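Long-range contact in probable dipeptidase (Pseudomonas aeruginosa, PDB 3B40), which probably hydrolyses dipeptides as a metal-dependent dipeptidase of the peptidase M19 family: residues G48-L60 against G364-R376. The protein carries 11 engineered substitutions. Residues are numbered along the deposited sequence; the frame is centred on the assembly and turned at random.
Sequences GQLDLVKAGRGRL and GGVDGWKDVSEIR. Engineered in segment 48-60: Gly48 (natural residue Asn).
With CG anti to its carbonyl carbon (chi1 -71°) and chi2 extended at 173°, Gln49 carries its amide to the carbonyls of Gly364 and Lys370, its CB lying by Asp371 CB, while chi1 of -66° in Val372 sets CG2 over Lys54 and Ala55. The contact joins two loop-helix connections of the TIM-barrel-type fold: the lead-in and short helix 52-58, and the loop entering helix 375-385. Gln49 NE2 donates to Gly364 O (3.1 Å) and to Lys370 O (3.0 Å), the latter from above the carbonyl plane; OE1 is held by Asn361 N, so both ends of the amide are fixed. Beside it, Val372 N donates to Gln49 O at 3.2 Å. Val372 then wedges between Lys54 CB, 3.5 Å from its CG2, and Leu60 CD2, 3.6 Å from its CG1. Ser373 N donates to Asp371 OD1 in an Asx turn, and Ser373 OG is a second donor to that oxygen. Gly58, preceding Arg59, the C-prime residue of the Schellman motif ending helix 52-58, permits close approach, its CA lying 3.3 Å from Ser373 O. Ser373 CB sits above one face of the Arg57 guanidinium, toward its rim, and a water accepts weakly from Arg57 NH1 and donates to Ser373 OG.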
ATOM      1  N   GLY A  48     -17.379  -3.546   1.821  1.00 21.82           N
ATOM      2  CA  GLY A  48     -15.972  -3.222   1.637  1.00 20.30           C
ATOM      3  C   GLY A  48     -15.471  -3.633   0.270  1.00 20.04           C
ATOM      4  O   GLY A  48     -16.241  -4.104  -0.574  1.00 20.58           O
ATOM      5  N   GLN A  49     -14.169  -3.476   0.045  1.00 17.91           N
ATOM      6  CA  GLN A  49     -13.602  -3.808  -1.251  1.00 16.72           C
ATOM      7  C   GLN A  49     -13.020  -5.214  -1.269  1.00 15.22           C
ATOM      8  O   GLN A  49     -12.576  -5.677  -2.297  1.00 15.74           O
ATOM      9  CB  GLN A  49     -12.599  -2.736  -1.668  1.00 15.50           C
ATOM     10  CG  GLN A  49     -13.301  -1.449  -2.035  1.00 15.17           C
ATOM     11  CD  GLN A  49     -12.336  -0.288  -2.286  1.00 13.17           C
ATOM     12  OE1 GLN A  49     -11.541   0.062  -1.428  1.00 14.22           O
ATOM     13  NE2 GLN A  49     -12.440   0.323  -3.450  1.00 14.01           N
ATOM     14  N   LEU A  50     -13.035  -5.886  -0.122  1.00 15.38           N
ATOM     15  CA  LEU A  50     -12.595  -7.265  -0.024  1.00 15.28           C
ATOM     16  C   LEU A  50     -13.535  -8.118   0.860  1.00 16.24           C
ATOM     17  O   LEU A  50     -13.821  -7.774   2.019  1.00 15.61           O
ATOM     18  CB  LEU A  50     -11.160  -7.352   0.526  1.00 14.25           C
ATOM     19  CG  LEU A  50     -10.647  -8.736   1.006  1.00 13.13           C
ATOM     20  CD1 LEU A  50     -10.396  -9.798  -0.139  1.00 14.72           C
ATOM     21  CD2 LEU A  50      -9.433  -8.643   1.938  1.00 15.62           C
ATOM     22  N   ASP A  51     -13.921  -9.268   0.327  1.00 17.22           N
ATOM     23  CA  ASP A  51     -14.543 -10.352   1.124  1.00 18.44           C
ATOM     24  C   ASP A  51     -14.360 -11.662   0.375  1.00 18.30           C
ATOM     25  O   ASP A  51     -13.847 -11.650  -0.733  1.00 17.73           O
ATOM     26  CB  ASP A  51     -16.022 -10.067   1.419  1.00 18.18           C
ATOM     27  CG  ASP A  51     -16.792  -9.649   0.180  1.00 19.73           C
ATOM     28  OD1 ASP A  51     -16.975 -10.502  -0.739  1.00 21.83           O
ATOM     29  OD2 ASP A  51     -17.247  -8.472   0.143  1.00 18.47           O
ATOM     30  N   LEU A  52     -14.766 -12.791   0.966  1.00 19.09           N
ATOM     31  CA  LEU A  52     -14.519 -14.074   0.309  1.00 19.35           C
ATOM     32  C   LEU A  52     -15.356 -14.275  -0.962  1.00 19.05           C
ATOM     33  O   LEU A  52     -14.933 -14.941  -1.891  1.00 19.36           O
ATOM     34  CB  LEU A  52     -14.647 -15.246   1.288  1.00 20.01           C
ATOM     35  CG  LEU A  52     -13.682 -15.294   2.490  1.00 20.25           C
ATOM     36  CD1 LEU A  52     -14.090 -16.429   3.439  1.00 21.96           C
ATOM     37  CD2 LEU A  52     -12.227 -15.443   2.090  1.00 20.31           C
ATOM     38  N   VAL A  53     -16.541 -13.677  -0.988  1.00 19.23           N
ATOM     39  CA  VAL A  53     -17.418 -13.690  -2.162  1.00 18.59           C
ATOM     40  C   VAL A  53     -16.827 -12.931  -3.356  1.00 18.24           C
ATOM     41  O   VAL A  53     -16.739 -13.473  -4.477  1.00 16.81           O
ATOM     42  CB  VAL A  53     -18.829 -13.128  -1.817  1.00 18.81           C
ATOM     43  CG1 VAL A  53     -19.733 -13.098  -3.079  1.00 19.74           C
ATOM     44  CG2 VAL A  53     -19.489 -13.975  -0.709  1.00 19.33           C
ATOM     45  N   LYS A  54     -16.400 -11.682  -3.124  1.00 17.86           N
ATOM     46  CA  LYS A  54     -15.818 -10.875  -4.210  1.00 17.81           C
ATOM     47  C   LYS A  54     -14.550 -11.563  -4.729  1.00 17.69           C
ATOM     48  O   LYS A  54     -14.348 -11.640  -5.927  1.00 18.01           O
ATOM     49  CB  LYS A  54     -15.527  -9.436  -3.765  1.00 17.30           C
ATOM     50  CG  LYS A  54     -16.768  -8.589  -3.451  1.00 19.02           C
ATOM     51  CD  LYS A  54     -16.364  -7.202  -2.954  1.00 18.89           C
ATOM     52  CE  LYS A  54     -17.547  -6.309  -2.708  1.00 19.29           C
ATOM     53  NZ  LYS A  54     -18.277  -6.811  -1.508  1.00 19.07           N
ATOM     54  N   ALA A  55     -13.736 -12.115  -3.823  1.00 18.14           N
ATOM     55  CA  ALA A  55     -12.454 -12.721  -4.201  1.00 19.04           C
ATOM     56  C   ALA A  55     -12.617 -13.990  -5.000  1.00 20.06           C
ATOM     57  O   ALA A  55     -11.849 -14.224  -5.932  1.00 20.14           O
ATOM     58  CB  ALA A  55     -11.559 -12.971  -2.967  1.00 19.22           C
ATOM     59  N   GLY A  56     -13.606 -14.810  -4.620  1.00 20.52           N
ATOM     60  CA  GLY A  56     -13.962 -16.013  -5.374  1.00 21.22           C
ATOM     61  C   GLY A  56     -14.434 -15.694  -6.782  1.00 21.52           C
ATOM     62  O   GLY A  56     -14.074 -16.382  -7.728  1.00 21.01           O
ATOM     63  N   ARG A  57     -15.255 -14.651  -6.902  1.00 21.73           N
ATOM     64  CA  ARG A  57     -15.784 -14.173  -8.181  1.00 22.20           C
ATOM     65  C   ARG A  57     -14.670 -13.689  -9.107  1.00 21.46           C
ATOM     66  O   ARG A  57     -14.670 -13.995 -10.305  1.00 22.05           O
ATOM     67  CB  ARG A  57     -16.727 -12.992  -7.957  1.00 22.66           C
ATOM     68  CG  ARG A  57     -18.175 -13.243  -8.332  1.00 27.27           C
ATOM     69  CD  ARG A  57     -18.932 -11.919  -8.436  1.00 30.09           C
ATOM     70  NE  ARG A  57     -19.150 -11.283  -7.138  1.00 33.23           N
ATOM     71  CZ  ARG A  57     -19.105  -9.962  -6.932  1.00 35.04           C
ATOM     72  NH1 ARG A  57     -18.839  -9.123  -7.926  1.00 35.95           N
ATOM     73  NH2 ARG A  57     -19.330  -9.469  -5.730  1.00 36.00           N
ATOM     74  N   GLY A  58     -13.752 -12.894  -8.561  1.00 19.92           N
ATOM     75  CA  GLY A  58     -12.664 -12.362  -9.348  1.00 18.54           C
ATOM     76  C   GLY A  58     -11.582 -13.386  -9.548  1.00 18.56           C
ATOM     77  O   GLY A  58     -10.770 -13.229 -10.444  1.00 18.17           O
ATOM     78  N   ARG A  59     -11.546 -14.429  -8.705  1.00 17.81           N
ATOM     79  CA  ARG A  59     -10.425 -15.401  -8.719  1.00 18.25           C
ATOM     80  C   ARG A  59      -9.115 -14.822  -8.160  1.00 17.58           C
ATOM     81  O   ARG A  59      -8.041 -15.235  -8.574  1.00 17.56           O
ATOM     82  CB  ARG A  59     -10.156 -15.981 -10.135  1.00 18.28           C
ATOM     83  CG  ARG A  59     -11.367 -16.589 -10.861  1.00 19.82           C
ATOM     84  CD  ARG A  59     -11.983 -17.753 -10.081  1.00 24.79           C
ATOM     85  NE  ARG A  59     -11.023 -18.815  -9.741  1.00 28.69           N
ATOM     86  CZ  ARG A  59     -10.837 -19.941 -10.442  1.00 31.66           C
ATOM     87  NH1 ARG A  59      -9.948 -20.821 -10.013  1.00 33.39           N
ATOM     88  NH2 ARG A  59     -11.548 -20.219 -11.548  1.00 32.58           N
ATOM     89  N   LEU A  60      -9.205 -13.854  -7.242  1.00 17.03           N
ATOM     90  CA  LEU A  60      -8.024 -13.366  -6.512  1.00 14.75           C
ATOM     91  C   LEU A  60      -7.544 -14.467  -5.605  1.00 14.16           C
ATOM     92  O   LEU A  60      -8.320 -14.931  -4.772  1.00 13.81           O
ATOM     93  CB  LEU A  60      -8.409 -12.159  -5.643  1.00 14.65           C
ATOM     94  CG  LEU A  60      -7.219 -11.479  -4.937  1.00 14.94           C
ATOM     95  CD1 LEU A  60      -6.136 -11.012  -5.907  1.00 12.07           C
ATOM     96  CD2 LEU A  60      -7.680 -10.321  -4.045  1.00 14.10           C
ATOM     97  N   GLY A 364      -8.094   3.287  -2.499  1.00 14.14           N
ATOM     98  CA  GLY A 364      -7.682   2.803  -3.795  1.00 14.04           C
ATOM     99  C   GLY A 364      -8.821   2.193  -4.600  1.00 14.82           C
ATOM    100  O   GLY A 364      -9.939   2.013  -4.106  1.00 14.37           O
ATOM    101  N   GLY A 365      -8.508   1.809  -5.828  1.00 14.93           N
ATOM    102  CA  GLY A 365      -9.521   1.378  -6.781  1.00 16.14           C
ATOM    103  C   GLY A 365      -9.553   2.435  -7.848  1.00 15.97           C
ATOM    104  O   GLY A 365      -9.464   3.638  -7.558  1.00 16.21           O
ATOM    105  N   VAL A 366      -9.660   2.003  -9.096  1.00 16.34           N
ATOM    106  CA  VAL A 366      -9.812   2.951 -10.208  1.00 16.68           C
ATOM    107  C   VAL A 366     -11.136   2.655 -10.944  1.00 18.47           C
ATOM    108  O   VAL A 366     -11.737   1.582 -10.759  1.00 17.96           O
ATOM    109  CB  VAL A 366      -8.608   2.876 -11.204  1.00 16.68           C
ATOM    110  CG1 VAL A 366      -7.269   3.268 -10.517  1.00 16.03           C
ATOM    111  CG2 VAL A 366      -8.518   1.511 -11.858  1.00 14.34           C
ATOM    112  N   ASP A 367     -11.562   3.576 -11.802  1.00 18.82           N
ATOM    113  CA  ASP A 367     -12.696   3.313 -12.675  1.00 20.79           C
ATOM    114  C   ASP A 367     -12.403   2.040 -13.476  1.00 19.77           C
ATOM    115  O   ASP A 367     -11.429   1.978 -14.211  1.00 20.52           O
ATOM    116  CB  ASP A 367     -12.944   4.522 -13.595  1.00 21.59           C
ATOM    117  CG  ASP A 367     -14.195   4.368 -14.451  1.00 26.61           C
ATOM    118  OD1 ASP A 367     -15.105   3.610 -14.066  1.00 33.12           O
ATOM    119  OD2 ASP A 367     -14.275   5.007 -15.528  1.00 31.82           O
ATOM    120  N   GLY A 368     -13.240   1.021 -13.309  1.00 19.64           N
ATOM    121  CA  GLY A 368     -13.079  -0.256 -14.006  1.00 18.83           C
ATOM    122  C   GLY A 368     -12.498  -1.336 -13.102  1.00 18.25           C
ATOM    123  O   GLY A 368     -12.449  -2.511 -13.475  1.00 17.59           O
ATOM    124  N   TRP A 369     -12.057  -0.930 -11.903  1.00 17.82           N
ATOM    125  CA  TRP A 369     -11.506  -1.844 -10.873  1.00 15.90           C
ATOM    126  C   TRP A 369     -11.830  -1.316  -9.496  1.00 15.91           C
ATOM    127  O   TRP A 369     -11.019  -0.645  -8.882  1.00 15.28           O
ATOM    128  CB  TRP A 369      -9.988  -2.031 -11.034  1.00 15.26           C
ATOM    129  CG  TRP A 369      -9.326  -3.036 -10.091  1.00 14.60           C
ATOM    130  CD1 TRP A 369      -9.879  -4.182  -9.594  1.00 15.10           C
ATOM    131  CD2 TRP A 369      -7.978  -2.982  -9.568  1.00 15.36           C
ATOM    132  NE1 TRP A 369      -8.967  -4.841  -8.779  1.00 16.39           N
ATOM    133  CE2 TRP A 369      -7.790  -4.130  -8.768  1.00 13.62           C
ATOM    134  CE3 TRP A 369      -6.903  -2.070  -9.713  1.00 14.26           C
ATOM    135  CZ2 TRP A 369      -6.580  -4.401  -8.116  1.00 14.74           C
ATOM    136  CZ3 TRP A 369      -5.707  -2.345  -9.079  1.00 15.09           C
ATOM    137  CH2 TRP A 369      -5.553  -3.504  -8.275  1.00 14.99           C
ATOM    138  N   LYS A 370     -13.006  -1.671  -8.996  1.00 16.17           N
ATOM    139  CA  LYS A 370     -13.539  -1.015  -7.831  1.00 16.54           C
ATOM    140  C   LYS A 370     -13.513  -1.908  -6.609  1.00 15.48           C
ATOM    141  O   LYS A 370     -13.723  -1.445  -5.489  1.00 14.45           O
ATOM    142  CB  LYS A 370     -14.950  -0.501  -8.112  1.00 16.88           C
ATOM    143  CG  LYS A 370     -16.043  -1.572  -8.151  1.00 19.80           C
ATOM    144  CD  LYS A 370     -17.383  -0.925  -8.466  1.00 21.46           C
ATOM    145  CE  LYS A 370     -18.327  -1.922  -9.097  1.00 25.51           C
ATOM    146  NZ  LYS A 370     -18.994  -2.779  -8.061  1.00 30.32           N
ATOM    147  N   ASP A 371     -13.292  -3.197  -6.842  1.00 14.19           N
ATOM    148  CA  ASP A 371     -13.094  -4.146  -5.754  1.00 14.54           C
ATOM    149  C   ASP A 371     -12.410  -5.426  -6.281  1.00 13.84           C
ATOM    150  O   ASP A 371     -12.111  -5.539  -7.480  1.00 13.86           O
ATOM    151  CB  ASP A 371     -14.429  -4.396  -4.990  1.00 14.86           C
ATOM    152  CG  ASP A 371     -15.485  -5.093  -5.847  1.00 16.20           C
ATOM    153  OD1 ASP A 371     -15.136  -6.026  -6.618  1.00 16.03           O
ATOM    154  OD2 ASP A 371     -16.665  -4.694  -5.748  1.00 14.53           O
ATOM    155  N   VAL A 372     -12.140  -6.376  -5.391  1.00 13.84           N
ATOM    156  CA  VAL A 372     -11.294  -7.534  -5.745  1.00 13.90           C
ATOM    157  C   VAL A 372     -11.953  -8.447  -6.766  1.00 15.30           C
ATOM    158  O   VAL A 372     -11.277  -9.284  -7.363  1.00 14.02           O
ATOM    159  CB  VAL A 372     -10.830  -8.392  -4.523  1.00 13.51           C
ATOM    160  CG1 VAL A 372      -9.890  -7.572  -3.635  1.00 13.32           C
ATOM    161  CG2 VAL A 372     -12.038  -8.923  -3.735  1.00 11.37           C
ATOM    162  N   SER A 373     -13.268  -8.280  -6.953  1.00 15.99           N
ATOM    163  CA  SER A 373     -14.011  -9.142  -7.870  1.00 17.63           C
ATOM    164  C   SER A 373     -13.720  -8.725  -9.314  1.00 17.72           C
ATOM    165  O   SER A 373     -14.026  -9.477 -10.256  1.00 17.93           O
ATOM    166  CB  SER A 373     -15.524  -9.093  -7.578  1.00 16.92           C
ATOM    167  OG  SER A 373     -16.122  -7.960  -8.167  1.00 19.18           O
ATOM    168  N   GLU A 374     -13.115  -7.542  -9.472  1.00 17.87           N
ATOM    169  CA  GLU A 374     -12.880  -6.921 -10.811  1.00 17.79           C
ATOM    170  C   GLU A 374     -11.412  -6.999 -11.328  1.00 16.88           C
ATOM    171  O   GLU A 374     -11.036  -6.388 -12.356  1.00 15.73           O
ATOM    172  CB  GLU A 374     -13.413  -5.482 -10.813  1.00 17.68           C
ATOM    173  CG  GLU A 374     -14.943  -5.400 -10.837  1.00 18.79           C
ATOM    174  CD  GLU A 374     -15.517  -3.999 -11.051  1.00 20.60           C
ATOM    175  OE1 GLU A 374     -14.793  -2.981 -10.983  1.00 22.42           O
ATOM    176  OE2 GLU A 374     -16.741  -3.910 -11.297  1.00 25.34           O
ATOM    177  N   ILE A 375     -10.587  -7.801 -10.664  1.00 16.01           N
ATOM    178  CA  ILE A 375      -9.167  -7.935 -11.089  1.00 15.89           C
ATOM    179  C   ILE A 375      -8.963  -8.319 -12.555  1.00 16.96           C
ATOM    180  O   ILE A 375      -7.985  -7.906 -13.183  1.00 16.45           O
ATOM    181  CB  ILE A 375      -8.362  -8.904 -10.173  1.00 16.61           C
ATOM    182  CG1 ILE A 375      -8.878 -10.356 -10.286  1.00 15.87           C
ATOM    183  CG2 ILE A 375      -8.415  -8.404  -8.714  1.00 14.55           C
ATOM    184  CD1 ILE A 375      -7.810 -11.429  -9.878  1.00 14.64           C
ATOM    185  N   ARG A 376      -9.889  -9.105 -13.126  1.00 17.43           N
ATOM    186  CA  ARG A 376      -9.716  -9.560 -14.498  1.00 18.25           C
ATOM    187  C   ARG A 376      -9.856  -8.416 -15.497  1.00 16.44           C
ATOM    188  O   ARG A 376      -9.394  -8.521 -16.622  1.00 16.25           O
ATOM    189  CB  ARG A 376     -10.663 -10.725 -14.811  1.00 18.72           C
ATOM    190  CG  ARG A 376     -10.438 -11.898 -13.831  1.00 23.57           C
ATOM    191  CD  ARG A 376     -11.409 -13.043 -13.989  1.00 23.06           C
ATOM    192  NE  ARG A 376     -12.767 -12.581 -13.738  1.00 32.62           N
ATOM    193  CZ  ARG A 376     -13.817 -13.370 -13.589  1.00 32.47           C
ATOM    194  NH1 ARG A 376     -13.686 -14.699 -13.660  1.00 36.29           N
ATOM    195  NH2 ARG A 376     -14.994 -12.823 -13.383  1.00 32.04           N
TER
HETATM  196  O   HOH W   1     -18.110  -8.157 -10.200  1.00 38.99           O
HETATM  197  O   HOH W   2     -15.575 -16.517 -11.452  1.00 39.19           O